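Local coordinates for clavulanic acid biosynthesis oligopeptide binding protein 2 (Streptomyces clavuligerus, PDB 2WOL), which probably binds oligopeptides as a solute-binding protein of the clavulanic acid biosynthetic pathway, at residues R323-A328 with E411-V416; A329-L334 with L524-D529; A393-Q398 with I418-K423; H305-Q310 with L448-W453. One frame throughout, in Å; residues are numbered along the deposited sequence.

Contact 1. Residues R323-A328 with E411-V416; sequences RAVQYA and ESLARV
Ala328, at the C-terminal end of segment 323-328, pushes its methyl group into the end of helix 401-414 and gives up more surface to this contact than any other residue. Its CB lies 3.8 Å from Leu413 CD2 and 4.0 Å from Val416 CG2, so a single methyl fills the angle between two branched side chains. The two ends of Leu413 divide the work: while CD2 turns to Ala328, Leu413 CD1 reaches back along the first helix to Val325, where it stands 4.0 Å from Val325 CG1. These two side chains cross obliquely. Here two helices covering one side of a mixed alpha/beta lobe, in a protein of the family 5 solute-binding class, meet near their C-terminal ends; beneath them, Val325 also rests on Met309 of strand 303-309. The other side of the contact is polar and more open. Arg415 is partly exposed, and its chain bends at chi3 (-61°), bringing the guanidinium edge back to the carbonyl of Ser412. Arg415 NE donates an almost straight bond of 2.9 Å to Ser412 O, and Arg415 NH2 reaches across to Ala328 O at 2.8 Å. The second bond is more bent, 140° at the hydrogen, and arrives from above the carbonyl plane, although both oxygens lie in the plane of the guanidinium. Two edge bonds probably restrict its rotation, and NH2 also donates to Arg372 O. Ser412 CB packs 3.3 Å from Ala328 O, whereas the serine hydroxyl is hydrogen-bonded to Ala408 O on the preceding turn.

Contact 2. Residues A329-L334 with L524-D529; sequences ADKILL and LPLVHD
Leu526 and Lys331 bury the most surface here, and they meet along the flank of the lysine chain, with Lys331 CE 4.2 Å from Leu526 CD2. Lys331 is bent at each of its torsions beyond the first, with chi2, chi3 and chi4 all near -60°, and this curl brings its ammonium group to the backbone of strand 523-534 instead of out to solvent. Lys331 NZ makes a weak bond to Pro525 O at 3.3 Å, and a water that accepts from NZ at 2.7 Å also lies within bonding distance of the same carbonyl; a further bond goes to Thr348 O. The same methyl, Leu526 CD2, also meets Leu334 CD1 at 3.8 Å, the two side chains crossing at about a right angle. Leu334 comes from the first turn of helix 331-337, of which Asp330 is the N-cap, its OD1 accepting from Leu333 N at 3.0 Å. At the start of both segments, Ala329 CB packs on Leu524 CD2 at 3.9 Å. The strand bears a classic beta bulge, Leu526 and Val527 both facing His305 of the adjoining strand. A second water takes part, donating to Lys331 O and, weakly, to Leu526 O. Helix and strand are thus joined by leucine packing and by a buried ammonium group, whose charge is probably stabilised by carbonyl dipoles and water without a carboxylate from either segment.

Contact 3. Residues A393-Q398 with I418-K423; sequences AVIGTQ and IELTVK
Ala393 O is gripped by several groups: Thr421 N donates to it at 3.1 Å, a water donates from the same distance, and Leu420 CA adds a CA-H...O contact. The water also bonds to Thr421 OG1, tying that hydroxyl to the neighbouring strand. Chi1 of Thr421 (54°) sets OG1 between its own backbone N and carbonyl carbon, 3.7 Å from Val394 CG2. Five backbone bonds join the pair in parallel register, from Ala393 N to Thr397 N; the shortest runs from Lys423 N to Ile395 O at 2.9 Å. On the face of Val394 and Thr421, Val394 CG1 lies 3.7 Å from Lys423 CB, the two side chains side by side and pointing the same way. The reverse face, of Ala393, Leu420, Ile395 and Val422, is apolar. There Ala393 CB touches Leu420 CD2 at 3.5 Å, and Ile395 and Val422 lie side by side, CG2 to CG2. Separately, Thr397 CG2 meets Val422 CG1 at 3.5 Å. These strands are the two arms of a beta-alpha-beta crossover whose connection is helix 401-414. That helix packs on the pair, Leu413 against Leu420 and Phe402 against Thr397, while strand 448-453 pairs with the first arm through Gly396.

Contact 4. Residues H305-Q310 with L448-W453; sequences HFVAMQ and LLVTDW
Strands 303-309 and 448-453 run antiparallel, the axes of these short segments at 156°, and form a neighbouring pair in the mixed sheet of this alpha/beta lobe. Phe306 with Thr451 and Ala308 with Leu449 are hydrogen-bonded pairs, each closed by two backbone bonds; Phe306 N to Thr451 O, for instance, measures 3.0 Å. Ala308 O takes a second donor, Gln310 NE2, which comes from above the carbonyl plane at 3.2 Å and also binds Leu446 O. The Gln310 side chain crosses that of Leu449 at about a right angle, Gln310 NE2 lying 3.5 Å from Leu449 CG. On the face of Val307 and Met309 the contacts are aliphatic: Met309 lies alongside Leu448, Met309 CG to Leu448 CD2 4.0 Å, and the same face is covered by helices 319-327 and 401-414. The other face carries Phe306, whose chi1 of 65° lifts the ring over its own backbone toward Thr451. Trp453 CB meets the ring edge, while the indole continues to Phe463 and Trp480 beside a bound glycerol. Thr451 CG2 makes a CH-pi contact over the Phe306 face, 3.7 Å from the centroid and offset toward the rim, with Phe306 CZ its nearest ring atom at 3.3 Å.

How the contacts relate
Contacts 3 and 4 are strand pairings that share one mixed sheet through adjoining strands 391-398 and 448-453; contacts 1 and 2 bring helices onto that core. Contact 4 is almost wholly buried, and contacts 1 and 2 are buried too, with Arg415 only partly exposed, whereas contact 3 has a solvent-facing side with threonine, lysine and water. Helix 401-414 is shared most widely: it supplies half of contact 1, connects the strands of contact 3 and covers one face of contact 4. Contacts 2 and 4 are linked through strand 523-534, neighbour of 303-309. Backbone bonds dominate within the sheet, while the helical contacts rely on apolar side chains supplemented by one arginine or lysine directed at carbonyl oxygens.

Contact 1. Residues R323-A328 with E411-V416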
loop_
_atom_site.group_PDB
_atom_site.type_symbol
_atom_site.label_atom_id
_atom_site.label_comp_id
_atom_site.label_asym_id
_atom_site.label_seq_id
_atom_site.Cartn_x
_atom_site.Cartn_y
_atom_site.Cartn_z
ATOM N N ARG A 323 -13.817 -17.564 17.458
ATOM C CA ARG A 323 -12.828 -18.643 17.474
ATOM C C ARG A 323 -13.321 -19.888 16.741
ATOM O O ARG A 323 -12.537 -20.562 16.073
ATOM C CB ARG A 323 -12.398 -18.975 18.907
ATOM C CG ARG A 323 -11.595 -17.846 19.538
ATOM C CD ARG A 323 -11.188 -18.134 20.966
ATOM N NE ARG A 323 -10.388 -17.029 21.484
ATOM C CZ ARG A 323 -10.180 -16.778 22.774
ATOM N NH1 ARG A 323 -10.698 -17.561 23.719
ATOM N NH2 ARG A 323 -9.444 -15.732 23.123
ATOM N N ALA A 324 -14.615 -20.184 16.858
ATOM C CA ALA A 324 -15.208 -21.288 16.112
ATOM C C ALA A 324 -14.963 -21.112 14.619
ATOM O O ALA A 324 -14.565 -22.050 13.935
ATOM C CB ALA A 324 -16.697 -21.392 16.399
ATOM N N VAL A 325 -15.180 -19.896 14.129
ATOM C CA VAL A 325 -14.960 -19.585 12.721
ATOM C C VAL A 325 -13.490 -19.795 12.329
ATOM O O VAL A 325 -13.201 -20.378 11.280
ATOM C CB VAL A 325 -15.426 -18.154 12.378
ATOM C CG1 VAL A 325 -15.009 -17.761 10.960
ATOM C CG2 VAL A 325 -16.939 -18.043 12.543
ATOM N N GLN A 326 -12.570 -19.348 13.182
ATOM C CA GLN A 326 -11.144 -19.517 12.905
ATOM C C GLN A 326 -10.781 -21.003 12.804
ATOM O O GLN A 326 -10.115 -21.412 11.859
ATOM C CB GLN A 326 -10.287 -18.828 13.968
ATOM C CG GLN A 326 -10.622 -17.349 14.211
ATOM C CD GLN A 326 -9.589 -16.372 13.671
ATOM O OE1 GLN A 326 -8.545 -16.758 13.134
ATOM N NE2 GLN A 326 -9.866 -15.086 13.845
ATOM N N TYR A 327 -11.237 -21.809 13.762
ATOM C CA TYR A 327 -10.939 -23.244 13.758
ATOM C C TYR A 327 -11.546 -23.981 12.568
ATOM O O TYR A 327 -10.951 -24.937 12.065
ATOM C CB TYR A 327 -11.430 -23.905 15.046
ATOM C CG TYR A 327 -10.554 -23.685 16.256
ATOM C CD1 TYR A 327 -11.056 -23.053 17.393
ATOM C CD2 TYR A 327 -9.233 -24.131 16.278
ATOM C CE1 TYR A 327 -10.268 -22.856 18.514
ATOM C CE2 TYR A 327 -8.430 -23.938 17.398
ATOM C CZ TYR A 327 -8.954 -23.301 18.517
ATOM O OH TYR A 327 -8.172 -23.102 19.636
ATOM N N ALA A 328 -12.733 -23.552 12.135
ATOM C CA ALA A 328 -13.463 -24.236 11.061
ATOM C C ALA A 328 -13.098 -23.756 9.656
ATOM O O ALA A 328 -13.669 -24.215 8.671
ATOM C CB ALA A 328 -14.970 -24.137 11.289
ATOM N N GLU A 411 -18.717 -22.784 2.607
ATOM C CA GLU A 411 -18.477 -24.223 2.572
ATOM C C GLU A 411 -17.745 -24.722 3.826
ATOM O O GLU A 411 -18.112 -25.755 4.398
ATOM C CB GLU A 411 -17.701 -24.592 1.304
ATOM C CG GLU A 411 -17.546 -26.087 1.067
ATOM C CD GLU A 411 -16.889 -26.417 -0.269
ATOM O OE1 GLU A 411 -16.947 -25.588 -1.206
ATOM O OE2 GLU A 411 -16.312 -27.514 -0.380
ATOM N N SER A 412 -16.721 -23.981 4.250
ATOM C CA SER A 412 -15.942 -24.328 5.441
ATOM C C SER A 412 -16.831 -24.394 6.672
ATOM O O SER A 412 -16.820 -25.375 7.406
ATOM C CB SER A 412 -14.838 -23.292 5.697
ATOM O OG SER A 412 -13.867 -23.269 4.663
ATOM N N LEU A 413 -17.607 -23.334 6.881
ATOM C CA LEU A 413 -18.356 -23.160 8.119
ATOM C C LEU A 413 -19.615 -24.014 8.194
ATOM O O LEU A 413 -20.085 -24.331 9.285
ATOM C CB LEU A 413 -18.690 -21.679 8.331
ATOM C CG LEU A 413 -17.511 -20.697 8.381
ATOM C CD1 LEU A 413 -17.974 -19.323 8.834
ATOM C CD2 LEU A 413 -16.384 -21.202 9.274
ATOM N N ALA A 414 -20.153 -24.394 7.036
ATOM C CA ALA A 414 -21.336 -25.263 6.986
ATOM C C ALA A 414 -21.083 -26.599 7.686
ATOM O O ALA A 414 -22.012 -27.229 8.192
ATOM C CB ALA A 414 -21.775 -25.491 5.549
ATOM N N ARG A 415 -19.818 -27.011 7.731
ATOM C CA ARG A 415 -19.419 -28.280 8.346
ATOM C C ARG A 415 -19.693 -28.354 9.851
ATOM O O ARG A 415 -19.767 -29.452 10.410
ATOM C CB ARG A 415 -17.940 -28.560 8.069
ATOM C CG ARG A 415 -17.604 -28.681 6.590
ATOM C CD ARG A 415 -16.114 -28.895 6.366
ATOM N NE ARG A 415 -15.321 -27.780 6.884
ATOM C CZ ARG A 415 -14.000 -27.800 7.041
ATOM N NH1 ARG A 415 -13.296 -28.883 6.724
ATOM N NH2 ARG A 415 -13.379 -26.730 7.524
ATOM N N VAL A 416 -19.834 -27.198 10.499
ATOM C CA VAL A 416 -20.139 -27.137 11.933
ATOM C C VAL A 416 -21.473 -26.422 12.202
ATOM O O VAL A 416 -21.730 -25.941 13.308
ATOM C CB VAL A 416 -18.976 -26.504 12.753
ATOM C CG1 VAL A 416 -17.727 -27.377 12.669
ATOM C CG2 VAL A 416 -18.675 -25.079 12.287
#

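Contact 2. Residues A329-L334 with L524-D529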
loop_
_atom_site.group_PDB
_atom_site.type_symbol
_atom_site.label_atom_id
_atom_site.label_comp_id
_atom_site.label_asym_id
_atom_site.label_seq_id
_atom_site.Cartn_x
_atom_site.Cartn_y
_atom_site.Cartn_z
ATOM N N ALA A 329 -12.142 -22.837 9.570
ATOM C CA ALA A 329 -11.666 -22.352 8.281
ATOM C C ALA A 329 -10.845 -23.435 7.590
ATOM O O ALA A 329 -9.875 -23.946 8.152
ATOM C CB ALA A 329 -10.831 -21.084 8.466
ATOM N N ASP A 330 -11.255 -23.803 6.379
ATOM C CA ASP A 330 -10.463 -24.715 5.562
ATOM C C ASP A 330 -9.463 -23.863 4.793
ATOM O O ASP A 330 -9.784 -23.316 3.741
ATOM C CB ASP A 330 -11.366 -25.515 4.616
ATOM C CG ASP A 330 -10.602 -26.545 3.788
ATOM O OD1 ASP A 330 -9.379 -26.393 3.599
ATOM O OD2 ASP A 330 -11.242 -27.510 3.319
ATOM N N LYS A 331 -8.253 -23.746 5.338
ATOM C CA LYS A 331 -7.244 -22.830 4.796
ATOM C C LYS A 331 -6.799 -23.218 3.388
ATOM O O LYS A 331 -6.424 -22.358 2.589
ATOM C CB LYS A 331 -6.026 -22.748 5.722
ATOM C CG LYS A 331 -6.295 -22.279 7.170
ATOM C CD LYS A 331 -6.893 -20.866 7.280
ATOM C CE LYS A 331 -5.978 -19.778 6.717
ATOM N NZ LYS A 331 -4.704 -19.596 7.481
ATOM N N ILE A 332 -6.840 -24.515 3.102
ATOM C CA ILE A 332 -6.472 -25.039 1.788
ATOM C C ILE A 332 -7.529 -24.649 0.758
ATOM O O ILE A 332 -7.199 -24.115 -0.308
ATOM C CB ILE A 332 -6.271 -26.578 1.829
ATOM C CG1 ILE A 332 -5.187 -26.966 2.852
ATOM C CG2 ILE A 332 -5.958 -27.135 0.433
ATOM C CD1 ILE A 332 -3.811 -26.320 2.620
ATOM N N LEU A 333 -8.797 -24.890 1.094
ATOM C CA LEU A 333 -9.927 -24.504 0.244
ATOM C C LEU A 333 -9.951 -22.993 0.006
ATOM O O LEU A 333 -10.213 -22.529 -1.110
ATOM C CB LEU A 333 -11.249 -24.951 0.881
ATOM C CG LEU A 333 -12.553 -24.792 0.093
ATOM C CD1 LEU A 333 -12.611 -25.795 -1.060
ATOM C CD2 LEU A 333 -13.770 -24.937 1.004
ATOM N N LEU A 334 -9.671 -22.233 1.060
ATOM C CA LEU A 334 -9.678 -20.776 0.990
ATOM C C LEU A 334 -8.545 -20.255 0.110
ATOM O O LEU A 334 -8.733 -19.308 -0.655
ATOM C CB LEU A 334 -9.631 -20.164 2.395
ATOM C CG LEU A 334 -10.953 -20.288 3.165
ATOM C CD1 LEU A 334 -10.731 -20.283 4.668
ATOM C CD2 LEU A 334 -11.912 -19.182 2.757
ATOM N N LEU A 524 -9.384 -13.099 10.704
ATOM C CA LEU A 524 -8.964 -14.418 10.244
ATOM C C LEU A 524 -8.030 -14.251 9.046
ATOM O O LEU A 524 -8.485 -13.952 7.938
ATOM C CB LEU A 524 -10.182 -15.271 9.864
ATOM C CG LEU A 524 -9.973 -16.573 9.077
ATOM C CD1 LEU A 524 -9.040 -17.555 9.798
ATOM C CD2 LEU A 524 -11.313 -17.232 8.793
ATOM N N PRO A 525 -6.716 -14.433 9.268
ATOM C CA PRO A 525 -5.738 -14.311 8.191
ATOM C C PRO A 525 -5.871 -15.484 7.235
ATOM O O PRO A 525 -6.040 -16.622 7.678
ATOM C CB PRO A 525 -4.384 -14.377 8.912
ATOM C CG PRO A 525 -4.669 -14.425 10.365
ATOM C CD PRO A 525 -6.094 -14.790 10.553
ATOM N N LEU A 526 -5.806 -15.207 5.937
ATOM C CA LEU A 526 -5.873 -16.268 4.931
ATOM C C LEU A 526 -4.527 -16.469 4.245
ATOM O O LEU A 526 -3.850 -17.474 4.475
ATOM C CB LEU A 526 -6.981 -15.994 3.907
ATOM C CG LEU A 526 -8.401 -15.839 4.468
ATOM C CD1 LEU A 526 -9.388 -15.546 3.353
ATOM C CD2 LEU A 526 -8.826 -17.080 5.241
ATOM N N VAL A 527 -4.146 -15.508 3.410
ATOM C CA VAL A 527 -2.859 -15.563 2.718
ATOM C C VAL A 527 -2.221 -14.190 2.634
ATOM O O VAL A 527 -2.922 -13.176 2.650
ATOM C CB VAL A 527 -2.980 -16.141 1.268
ATOM C CG1 VAL A 527 -3.470 -17.591 1.283
ATOM C CG2 VAL A 527 -3.876 -15.267 0.383
ATOM N N HIS A 528 -0.893 -14.170 2.565
ATOM C CA HIS A 528 -0.180 -12.995 2.085
ATOM C C HIS A 528 -0.091 -13.125 0.572
ATOM O O HIS A 528 0.414 -14.128 0.041
ATOM C CB HIS A 528 1.210 -12.885 2.704
ATOM C CG HIS A 528 1.195 -12.544 4.160
ATOM N ND1 HIS A 528 0.611 -11.397 4.654
ATOM C CD2 HIS A 528 1.706 -13.197 5.230
ATOM C CE1 HIS A 528 0.755 -11.362 5.966
ATOM N NE2 HIS A 528 1.422 -12.440 6.340
ATOM N N ASP A 529 -0.605 -12.112 -0.116
ATOM C CA ASP A 529 -0.740 -12.146 -1.567
ATOM C C ASP A 529 0.610 -12.178 -2.281
ATOM O O ASP A 529 1.610 -11.635 -1.796
ATOM C CB ASP A 529 -1.631 -11.008 -2.075
ATOM C CG ASP A 529 -3.113 -11.282 -1.844
ATOM O OD1 ASP A 529 -3.572 -12.413 -2.128
ATOM O OD2 ASP A 529 -3.823 -10.367 -1.379
HETATM O O HOH W 1 -6.184 -19.518 3.313
HETATM O O HOH W 2 -5.125 -18.533 9.954
#

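Contact 3. Residues A393-Q398 with I418-K423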
loop_
_atom_site.group_PDB
_atom_site.type_symbol
_atom_site.label_atom_id
_atom_site.label_comp_id
_atom_site.label_asym_id
_atom_site.label_seq_id
_atom_site.Cartn_x
_atom_site.Cartn_y
_atom_site.Cartn_z
ATOM N N ALA A 393 -25.797 -16.533 9.599
ATOM C CA ALA A 393 -25.138 -15.236 9.467
ATOM C C ALA A 393 -24.945 -14.856 8.003
ATOM O O ALA A 393 -25.255 -15.641 7.102
ATOM C CB ALA A 393 -23.801 -15.226 10.218
ATOM N N VAL A 394 -24.442 -13.643 7.785
ATOM C CA VAL A 394 -24.207 -13.109 6.447
ATOM C C VAL A 394 -22.752 -12.673 6.303
ATOM O O VAL A 394 -22.207 -11.989 7.175
ATOM C CB VAL A 394 -25.142 -11.900 6.135
ATOM C CG1 VAL A 394 -24.911 -11.375 4.726
ATOM C CG2 VAL A 394 -26.607 -12.289 6.314
ATOM N N ILE A 395 -22.139 -13.075 5.192
ATOM C CA ILE A 395 -20.798 -12.626 4.833
ATOM C C ILE A 395 -20.870 -11.600 3.700
ATOM O O ILE A 395 -21.520 -11.834 2.678
ATOM C CB ILE A 395 -19.846 -13.818 4.485
ATOM C CG1 ILE A 395 -18.422 -13.311 4.204
ATOM C CG2 ILE A 395 -20.410 -14.688 3.336
ATOM C CD1 ILE A 395 -17.352 -14.396 4.277
ATOM N N GLY A 396 -20.215 -10.459 3.903
ATOM C CA GLY A 396 -20.148 -9.407 2.890
ATOM C C GLY A 396 -18.929 -9.568 2.002
ATOM O O GLY A 396 -17.847 -9.921 2.478
ATOM N N THR A 397 -19.101 -9.304 0.708
ATOM C CA THR A 397 -18.023 -9.487 -0.260
ATOM C C THR A 397 -18.240 -8.659 -1.531
ATOM O O THR A 397 -19.259 -7.979 -1.666
ATOM C CB THR A 397 -17.844 -10.987 -0.616
ATOM O OG1 THR A 397 -16.628 -11.168 -1.345
ATOM C CG2 THR A 397 -19.015 -11.508 -1.442
ATOM N N GLN A 398 -17.258 -8.707 -2.430
ATOM C CA GLN A 398 -17.354 -8.153 -3.786
ATOM C C GLN A 398 -17.633 -9.287 -4.757
ATOM O O GLN A 398 -17.341 -10.447 -4.458
ATOM C CB GLN A 398 -16.013 -7.553 -4.222
ATOM C CG GLN A 398 -15.524 -6.317 -3.505
ATOM C CD GLN A 398 -14.183 -5.833 -4.051
ATOM O OE1 GLN A 398 -13.444 -6.592 -4.688
ATOM N NE2 GLN A 398 -13.866 -4.568 -3.809
ATOM N N ILE A 418 -22.689 -23.635 10.891
ATOM C CA ILE A 418 -22.742 -22.195 10.673
ATOM C C ILE A 418 -23.190 -21.976 9.233
ATOM O O ILE A 418 -22.435 -22.236 8.290
ATOM C CB ILE A 418 -21.393 -21.498 10.972
ATOM C CG1 ILE A 418 -20.975 -21.765 12.424
ATOM C CG2 ILE A 418 -21.506 -19.998 10.708
ATOM C CD1 ILE A 418 -19.539 -21.367 12.767
ATOM N N GLU A 419 -24.431 -21.517 9.085
ATOM C CA GLU A 419 -25.075 -21.378 7.782
ATOM C C GLU A 419 -24.990 -19.935 7.320
ATOM O O GLU A 419 -25.674 -19.057 7.854
ATOM C CB GLU A 419 -26.545 -21.804 7.855
ATOM C CG GLU A 419 -26.784 -23.230 8.326
ATOM C CD GLU A 419 -28.261 -23.526 8.537
ATOM O OE1 GLU A 419 -29.105 -22.888 7.864
ATOM O OE2 GLU A 419 -28.578 -24.395 9.377
ATOM N N LEU A 420 -24.147 -19.693 6.323
ATOM C CA LEU A 420 -23.950 -18.348 5.813
ATOM C C LEU A 420 -24.640 -18.132 4.483
ATOM O O LEU A 420 -24.690 -19.028 3.641
ATOM C CB LEU A 420 -22.460 -18.044 5.636
ATOM C CG LEU A 420 -21.509 -18.140 6.825
ATOM C CD1 LEU A 420 -20.142 -17.641 6.391
ATOM C CD2 LEU A 420 -22.018 -17.340 8.009
ATOM N N THR A 421 -25.171 -16.928 4.311
ATOM C CA THR A 421 -25.556 -16.449 2.995
ATOM C C THR A 421 -24.625 -15.296 2.636
ATOM O O THR A 421 -23.988 -14.699 3.512
ATOM C CB THR A 421 -27.030 -16.022 2.940
ATOM O OG1 THR A 421 -27.288 -15.065 3.969
ATOM C CG2 THR A 421 -27.945 -17.229 3.141
ATOM N N VAL A 422 -24.541 -14.997 1.346
ATOM C CA VAL A 422 -23.561 -14.056 0.829
ATOM C C VAL A 422 -24.251 -12.770 0.373
ATOM O O VAL A 422 -25.229 -12.813 -0.382
ATOM C CB VAL A 422 -22.768 -14.679 -0.347
ATOM C CG1 VAL A 422 -21.717 -13.718 -0.855
ATOM C CG2 VAL A 422 -22.123 -16.002 0.069
ATOM N N LYS A 423 -23.744 -11.637 0.848
ATOM C CA LYS A 423 -24.218 -10.328 0.405
ATOM C C LYS A 423 -23.120 -9.645 -0.398
ATOM O O LYS A 423 -22.065 -9.304 0.141
ATOM C CB LYS A 423 -24.646 -9.462 1.599
ATOM C CG LYS A 423 -25.005 -8.008 1.259
ATOM C CD LYS A 423 -26.251 -7.906 0.388
ATOM C CE LYS A 423 -26.495 -6.471 -0.052
ATOM N NZ LYS A 423 -27.747 -6.351 -0.855
HETATM O O HOH W 3 -28.244 -16.289 6.432
#

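Contact 4. Residues H305-Q310 with L448-W453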
loop_
_atom_site.group_PDB
_atom_site.type_symbol
_atom_site.label_atom_id
_atom_site.label_comp_id
_atom_site.label_asym_id
_atom_site.label_seq_id
_atom_site.Cartn_x
_atom_site.Cartn_y
_atom_site.Cartn_z
ATOM N N HIS A 305 -4.746 -10.934 2.621
ATOM C CA HIS A 305 -6.132 -11.286 2.381
ATOM C C HIS A 305 -6.673 -11.880 3.675
ATOM O O HIS A 305 -6.072 -12.792 4.248
ATOM C CB HIS A 305 -6.223 -12.297 1.236
ATOM C CG HIS A 305 -7.603 -12.471 0.682
ATOM N ND1 HIS A 305 -8.321 -11.432 0.129
ATOM C CD2 HIS A 305 -8.386 -13.570 0.571
ATOM C CE1 HIS A 305 -9.492 -11.879 -0.284
ATOM N NE2 HIS A 305 -9.559 -13.172 -0.023
ATOM N N PHE A 306 -7.800 -11.353 4.146
ATOM C CA PHE A 306 -8.355 -11.798 5.418
ATOM C C PHE A 306 -9.871 -11.691 5.482
ATOM O O PHE A 306 -10.503 -11.087 4.616
ATOM C CB PHE A 306 -7.700 -11.058 6.605
ATOM C CG PHE A 306 -7.979 -9.574 6.652
ATOM C CD1 PHE A 306 -8.997 -9.071 7.460
ATOM C CD2 PHE A 306 -7.201 -8.678 5.921
ATOM C CE1 PHE A 306 -9.247 -7.704 7.527
ATOM C CE2 PHE A 306 -7.443 -7.308 5.982
ATOM C CZ PHE A 306 -8.473 -6.821 6.786
ATOM N N VAL A 307 -10.442 -12.312 6.510
ATOM C CA VAL A 307 -11.855 -12.171 6.826
ATOM C C VAL A 307 -11.962 -11.468 8.178
ATOM O O VAL A 307 -11.309 -11.866 9.152
ATOM C CB VAL A 307 -12.573 -13.546 6.865
ATOM C CG1 VAL A 307 -14.017 -13.398 7.351
ATOM C CG2 VAL A 307 -12.535 -14.209 5.488
ATOM N N ALA A 308 -12.766 -10.412 8.222
ATOM C CA ALA A 308 -13.014 -9.684 9.458
ATOM C C ALA A 308 -14.351 -10.096 10.046
ATOM O O ALA A 308 -15.312 -10.308 9.314
ATOM C CB ALA A 308 -12.989 -8.183 9.200
ATOM N N MET A 309 -14.396 -10.215 11.370
ATOM C CA MET A 309 -15.637 -10.484 12.091
ATOM C C MET A 309 -15.999 -9.308 12.994
ATOM O O MET A 309 -15.139 -8.746 13.673
ATOM C CB MET A 309 -15.534 -11.785 12.880
ATOM C CG MET A 309 -15.708 -13.012 12.002
ATOM S SD MET A 309 -15.418 -14.561 12.861
ATOM C CE MET A 309 -13.631 -14.669 12.810
ATOM N N GLN A 310 -17.281 -8.947 12.981
ATOM C CA GLN A 310 -17.760 -7.691 13.556
ATOM C C GLN A 310 -18.538 -7.910 14.853
ATOM O O GLN A 310 -19.680 -8.358 14.804
ATOM C CB GLN A 310 -18.654 -6.970 12.538
ATOM C CG GLN A 310 -17.922 -6.278 11.385
ATOM C CD GLN A 310 -16.980 -7.198 10.638
ATOM O OE1 GLN A 310 -15.767 -7.121 10.816
ATOM N NE2 GLN A 310 -17.533 -8.091 9.823
ATOM N N LEU A 448 -19.437 -11.158 8.936
ATOM C CA LEU A 448 -18.129 -11.430 8.341
ATOM C C LEU A 448 -17.951 -10.595 7.081
ATOM O O LEU A 448 -18.926 -10.310 6.379
ATOM C CB LEU A 448 -17.971 -12.915 7.988
ATOM C CG LEU A 448 -18.350 -13.972 9.029
ATOM C CD1 LEU A 448 -19.738 -14.520 8.717
ATOM C CD2 LEU A 448 -17.340 -15.102 9.061
ATOM N N LEU A 449 -16.705 -10.219 6.799
ATOM C CA LEU A 449 -16.362 -9.416 5.623
ATOM C C LEU A 449 -15.081 -9.937 4.996
ATOM O O LEU A 449 -14.096 -10.179 5.704
ATOM C CB LEU A 449 -16.168 -7.946 6.010
ATOM C CG LEU A 449 -17.407 -7.164 6.452
ATOM C CD1 LEU A 449 -17.010 -5.869 7.147
ATOM C CD2 LEU A 449 -18.302 -6.880 5.240
ATOM N N VAL A 450 -15.093 -10.103 3.675
ATOM C CA VAL A 450 -13.894 -10.493 2.935
ATOM C C VAL A 450 -13.204 -9.243 2.417
ATOM O O VAL A 450 -13.835 -8.391 1.791
ATOM C CB VAL A 450 -14.227 -11.407 1.727
ATOM C CG1 VAL A 450 -12.953 -11.770 0.944
ATOM C CG2 VAL A 450 -14.941 -12.664 2.185
ATOM N N THR A 451 -11.904 -9.126 2.669
ATOM C CA THR A 451 -11.159 -8.006 2.115
ATOM C C THR A 451 -9.678 -8.311 1.933
ATOM O O THR A 451 -9.203 -9.378 2.314
ATOM C CB THR A 451 -11.381 -6.702 2.934
ATOM O OG1 THR A 451 -10.989 -5.573 2.144
ATOM C CG2 THR A 451 -10.606 -6.717 4.243
ATOM N N ASP A 452 -8.968 -7.376 1.313
ATOM C CA ASP A 452 -7.514 -7.413 1.277
ATOM C C ASP A 452 -6.989 -6.040 1.666
ATOM O O ASP A 452 -7.716 -5.049 1.574
ATOM C CB ASP A 452 -6.983 -7.892 -0.082
ATOM C CG ASP A 452 -7.198 -6.889 -1.206
ATOM O OD1 ASP A 452 -8.146 -6.078 -1.154
ATOM O OD2 ASP A 452 -6.406 -6.933 -2.171
ATOM N N TRP A 453 -5.743 -5.995 2.125
ATOM C CA TRP A 453 -5.170 -4.786 2.698
ATOM C C TRP A 453 -3.673 -4.743 2.450
ATOM O O TRP A 453 -2.987 -5.754 2.593
ATOM C CB TRP A 453 -5.442 -4.744 4.205
ATOM C CG TRP A 453 -4.570 -3.783 4.961
ATOM C CD1 TRP A 453 -3.516 -4.100 5.773
ATOM C CD2 TRP A 453 -4.670 -2.352 4.976
ATOM N NE1 TRP A 453 -2.956 -2.959 6.290
ATOM C CE2 TRP A 453 -3.645 -1.871 5.822
ATOM C CE3 TRP A 453 -5.526 -1.430 4.358
ATOM C CZ2 TRP A 453 -3.451 -0.508 6.066
ATOM C CZ3 TRP A 453 -5.338 -0.076 4.611
ATOM C CH2 TRP A 453 -4.305 0.370 5.453
#